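Local coordinates for protein FdxN element excision controlling factor XisI (Anabaena variabilis ATCC 29413, PDB 2NVM) that probably acts with XisF and XisH to control the site-specific excision of the fdxN element from cyanobacterial nitrogen-fixation genes, at residues Gly81-Leu92 against Ile103-Phe112. Numbering follows the deposited sequence. Where two conformers were deposited one is given.
Sequences GKIWIEEDSTNL and IPQTDIILGF
Asp-107 O accepts a hydrogen bond from Ile-83 N at 2.7 Å, and this bond starts a parallel ladder. Ile-109 continues it with both backbone atoms: its N donates to Ile-83 O at 2.8 Å, and its O accepts from Ile-85 N. Beside the first rung the extended Lys-82 chain crosses Asp-107 at about a right angle, and NZ donates a hydrogen bond to Thr-106 O at 3.1 Å. That ammonium also forms a salt bridge with the C-terminal carboxylate of Ala-126, whereas Asp-107 OD2 is hydrogen-bonded to Tyr-8 OH of helix 4-23. Strands 82-87 and 108-110, joined through helix 93-100, make a beta-alpha-beta unit. On one face of the sheet, Ile-109 lies along the Trp-84 indole: CG2 sits over the six-membered ring, 3.8 Å from its centroid, while CD1 lies over the same face beside the ring fusion, 3.3 Å from CE2. Trp-84 NE1 is buried here without a polar partner. Close by, the bent Glu-86 chain (chi2 -70°) places OE1 near Gly-111 CA, and its carboxylate forms salt bridges with Arg-68 and Arg-46 of the second subunit. On the other face Ile-83 CD1 presses tightly on Ile-103 CD1, and Ile-85 CD1 meets Ile-108 CG2 and Leu-110 CD2. Leu-92 reaches tip to tip with Leu-110 (CD2 to CD2, 3.9 Å) and puts the same methyl at the edge of the Phe-112 ring. Asp-88 OD1 accepts from Thr-90 N, above the carboxylate plane, in an Asx turn, and from Thr-90 OG1 through its syn lone pair; OD2 takes Leu-92 N, likewise on the syn side.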
loop_
_atom_site.group_PDB
_atom_site.type_symbol
_atom_site.label_atom_id
_atom_site.label_comp_id
_atom_site.label_asym_id
_atom_site.label_seq_id
_atom_site.Cartn_x
_atom_site.Cartn_y
_atom_site.Cartn_z
ATOM N N GLY B 81 -8.951 10.304 13.443
ATOM C CA GLY B 81 -9.736 9.427 14.304
ATOM C C GLY B 81 -10.833 8.620 13.632
ATOM O O GLY B 81 -11.712 8.125 14.334
ATOM N N LYS B 82 -10.795 8.479 12.299
ATOM C CA LYS B 82 -11.800 7.699 11.540
ATOM C C LYS B 82 -11.136 6.708 10.589
ATOM O O LYS B 82 -10.045 6.973 10.084
ATOM C CB LYS B 82 -12.764 8.618 10.786
ATOM C CG LYS B 82 -13.554 9.515 11.732
ATOM C CD LYS B 82 -14.713 10.234 11.066
ATOM C CE LYS B 82 -15.465 11.091 12.085
ATOM N NZ LYS B 82 -16.697 11.675 11.510
ATOM N N ILE B 83 -11.817 5.582 10.359
ATOM C CA ILE B 83 -11.363 4.500 9.486
ATOM C C ILE B 83 -11.891 4.812 8.089
ATOM O O ILE B 83 -13.090 4.936 7.899
ATOM C CB ILE B 83 -11.873 3.108 9.986
ATOM C CG1 ILE B 83 -11.264 2.796 11.376
ATOM C CG2 ILE B 83 -11.551 1.994 8.982
ATOM C CD1 ILE B 83 -11.830 1.589 12.057
ATOM N N TRP B 84 -10.974 4.939 7.130
ATOM C CA TRP B 84 -11.276 5.207 5.722
ATOM C C TRP B 84 -11.089 3.912 4.959
ATOM O O TRP B 84 -9.985 3.405 4.945
ATOM C CB TRP B 84 -10.321 6.256 5.159
ATOM C CG TRP B 84 -10.635 7.627 5.561
ATOM C CD1 TRP B 84 -10.503 8.180 6.796
ATOM C CD2 TRP B 84 -11.136 8.646 4.708
ATOM N NE1 TRP B 84 -10.916 9.490 6.777
ATOM C CE2 TRP B 84 -11.299 9.812 5.501
ATOM C CE3 TRP B 84 -11.470 8.693 3.342
ATOM C CZ2 TRP B 84 -11.794 11.026 4.968
ATOM C CZ3 TRP B 84 -11.949 9.886 2.802
ATOM C CH2 TRP B 84 -12.105 11.049 3.618
ATOM N N ILE B 85 -12.156 3.380 4.362
ATOM C CA ILE B 85 -12.089 2.175 3.515
ATOM C C ILE B 85 -11.929 2.754 2.104
ATOM O O ILE B 85 -12.902 3.217 1.498
ATOM C CB ILE B 85 -13.314 1.256 3.629
ATOM C CG1 ILE B 85 -13.599 0.891 5.105
ATOM C CG2 ILE B 85 -13.092 0.002 2.760
ATOM C CD1 ILE B 85 -14.840 0.020 5.305
ATOM N N GLU B 86 -10.676 2.785 1.636
ATOM C CA GLU B 86 -10.305 3.313 0.308
ATOM C C GLU B 86 -10.505 2.305 -0.828
ATOM O O GLU B 86 -10.659 2.693 -1.963
ATOM C CB GLU B 86 -8.843 3.757 0.307
ATOM C CG GLU B 86 -8.415 4.767 1.403
ATOM C CD GLU B 86 -8.967 6.174 1.268
ATOM O OE1 GLU B 86 -9.911 6.441 0.506
ATOM O OE2 GLU B 86 -8.474 7.054 1.988
ATOM N N GLU B 87 -10.421 1.016 -0.536
ATOM C CA GLU B 87 -10.620 -0.038 -1.533
ATOM C C GLU B 87 -11.079 -1.259 -0.768
ATOM O O GLU B 87 -10.512 -1.560 0.291
ATOM C CB GLU B 87 -9.317 -0.311 -2.306
ATOM C CG GLU B 87 -9.406 -1.370 -3.431
ATOM C CD GLU B 87 -10.398 -1.021 -4.558
ATOM O OE1 GLU B 87 -10.363 0.119 -5.056
ATOM O OE2 GLU B 87 -11.198 -1.909 -4.959
ATOM N N ASP B 88 -12.105 -1.929 -1.295
ATOM C CA ASP B 88 -12.721 -3.078 -0.674
ATOM C C ASP B 88 -13.049 -4.147 -1.712
ATOM O O ASP B 88 -13.648 -3.830 -2.741
ATOM C CB ASP B 88 -14.037 -2.613 0.001
ATOM C CG ASP B 88 -14.789 -3.750 0.736
ATOM O OD1 ASP B 88 -14.129 -4.630 1.322
ATOM O OD2 ASP B 88 -16.037 -3.744 0.735
ATOM N N SER B 89 -12.716 -5.397 -1.377
ATOM C CA SER B 89 -12.963 -6.616 -2.175
ATOM C C SER B 89 -14.024 -7.585 -1.572
ATOM O O SER B 89 -14.303 -8.629 -2.165
ATOM C CB SER B 89 -11.654 -7.407 -2.227
ATOM O OG SER B 89 -11.233 -7.730 -0.896
ATOM N N THR B 90 -14.585 -7.239 -0.411
ATOM C CA THR B 90 -15.527 -8.082 0.354
ATOM C C THR B 90 -17.014 -7.749 0.224
ATOM O O THR B 90 -17.823 -8.442 0.860
ATOM C CB THR B 90 -15.161 -7.996 1.874
ATOM O OG1 THR B 90 -15.480 -6.690 2.390
ATOM C CG2 THR B 90 -13.681 -8.291 2.097
ATOM N N ASN B 91 -17.356 -6.737 -0.599
ATOM C CA ASN B 91 -18.738 -6.254 -0.797
ATOM C C ASN B 91 -19.317 -5.787 0.567
ATOM O O ASN B 91 -20.462 -6.094 0.933
ATOM C CB ASN B 91 -19.606 -7.322 -1.510
ATOM C CG ASN B 91 -20.892 -6.749 -2.147
ATOM O OD1 ASN B 91 -20.925 -5.611 -2.624
ATOM N ND2 ASN B 91 -21.939 -7.570 -2.195
ATOM N N LEU B 92 -18.475 -5.044 1.307
ATOM C CA LEU B 92 -18.753 -4.493 2.639
ATOM C C LEU B 92 -18.852 -5.499 3.800
ATOM O O LEU B 92 -19.279 -5.119 4.882
ATOM C CB LEU B 92 -19.929 -3.470 2.608
ATOM C CG LEU B 92 -19.699 -2.222 1.736
ATOM C CD1 LEU B 92 -20.949 -1.360 1.779
ATOM C CD2 LEU B 92 -18.459 -1.409 2.167
ATOM N N ILE B 103 -17.083 -0.307 16.636
ATOM C CA ILE B 103 -16.670 0.876 15.889
ATOM C C ILE B 103 -18.010 1.425 15.396
ATOM O O ILE B 103 -18.741 0.697 14.708
ATOM C CB ILE B 103 -15.730 0.549 14.699
ATOM C CG1 ILE B 103 -14.494 -0.216 15.192
ATOM C CG2 ILE B 103 -15.314 1.842 13.957
ATOM C CD1 ILE B 103 -13.490 -0.572 14.109
ATOM N N PRO B 104 -18.362 2.682 15.760
ATOM C CA PRO B 104 -19.634 3.239 15.283
ATOM C C PRO B 104 -19.543 3.612 13.798
ATOM O O PRO B 104 -18.435 3.910 13.306
ATOM C CB PRO B 104 -19.822 4.485 16.160
ATOM C CG PRO B 104 -18.444 4.936 16.427
ATOM C CD PRO B 104 -17.629 3.671 16.573
ATOM N N GLN B 105 -20.693 3.585 13.109
ATOM C CA GLN B 105 -20.794 3.938 11.667
ATOM C C GLN B 105 -20.294 5.357 11.345
ATOM O O GLN B 105 -19.808 5.592 10.241
ATOM C CB GLN B 105 -22.219 3.759 11.121
ATOM C CG GLN B 105 -22.754 2.337 11.174
ATOM N N THR B 106 -20.405 6.275 12.319
ATOM C CA THR B 106 -19.902 7.656 12.187
ATOM C C THR B 106 -18.367 7.759 12.101
ATOM O O THR B 106 -17.875 8.823 11.713
ATOM C CB THR B 106 -20.399 8.590 13.330
ATOM O OG1 THR B 106 -19.895 8.136 14.594
ATOM C CG2 THR B 106 -21.922 8.641 13.358
ATOM N N ASP B 107 -17.636 6.708 12.518
ATOM C CA ASP B 107 -16.160 6.627 12.422
ATOM C C ASP B 107 -15.635 5.752 11.242
ATOM O O ASP B 107 -14.437 5.479 11.179
ATOM C CB ASP B 107 -15.564 6.191 13.785
ATOM C CG ASP B 107 -15.691 7.268 14.871
ATOM O OD1 ASP B 107 -15.649 8.484 14.571
ATOM O OD2 ASP B 107 -15.779 6.891 16.054
ATOM N N ILE B 108 -16.527 5.363 10.317
ATOM C CA ILE B 108 -16.231 4.576 9.111
ATOM C C ILE B 108 -16.575 5.465 7.892
ATOM O O ILE B 108 -17.687 5.938 7.801
ATOM C CB ILE B 108 -17.068 3.258 9.044
ATOM C CG1 ILE B 108 -16.796 2.369 10.272
ATOM C CG2 ILE B 108 -16.764 2.480 7.752
ATOM C CD1 ILE B 108 -17.558 1.044 10.287
ATOM N N ILE B 109 -15.619 5.685 6.990
ATOM C CA ILE B 109 -15.812 6.476 5.757
ATOM C C ILE B 109 -15.511 5.584 4.555
ATOM O O ILE B 109 -14.447 4.949 4.502
ATOM C CB ILE B 109 -14.885 7.719 5.695
ATOM C CG1 ILE B 109 -15.132 8.621 6.909
ATOM C CG2 ILE B 109 -15.112 8.504 4.390
ATOM C CD1 ILE B 109 -14.309 9.848 6.943
ATOM N N LEU B 110 -16.443 5.543 3.602
ATOM C CA LEU B 110 -16.256 4.804 2.364
ATOM C C LEU B 110 -15.602 5.760 1.388
ATOM O O LEU B 110 -16.270 6.475 0.642
ATOM C CB LEU B 110 -17.560 4.207 1.830
ATOM C CG LEU B 110 -18.271 3.264 2.801
ATOM C CD1 LEU B 110 -19.517 2.714 2.106
ATOM C CD2 LEU B 110 -17.366 2.111 3.332
ATOM N N GLY B 111 -14.265 5.791 1.452
ATOM C CA GLY B 111 -13.407 6.582 0.580
ATOM C C GLY B 111 -13.587 6.228 -0.881
ATOM O O GLY B 111 -13.479 7.098 -1.723
ATOM N N PHE B 112 -13.870 4.953 -1.180
ATOM C CA PHE B 112 -14.184 4.519 -2.559
ATOM C C PHE B 112 -15.543 5.047 -3.091
ATOM O O PHE B 112 -15.806 4.898 -4.277
ATOM C CB PHE B 112 -14.042 3.001 -2.755
ATOM C CG PHE B 112 -15.085 2.182 -2.077
ATOM C CD1 PHE B 112 -16.256 1.815 -2.756
ATOM C CD2 PHE B 112 -14.883 1.706 -0.785
ATOM C CE1 PHE B 112 -17.231 1.018 -2.130
ATOM C CE2 PHE B 112 -15.840 0.904 -0.154
ATOM C CZ PHE B 112 -17.023 0.563 -0.826
#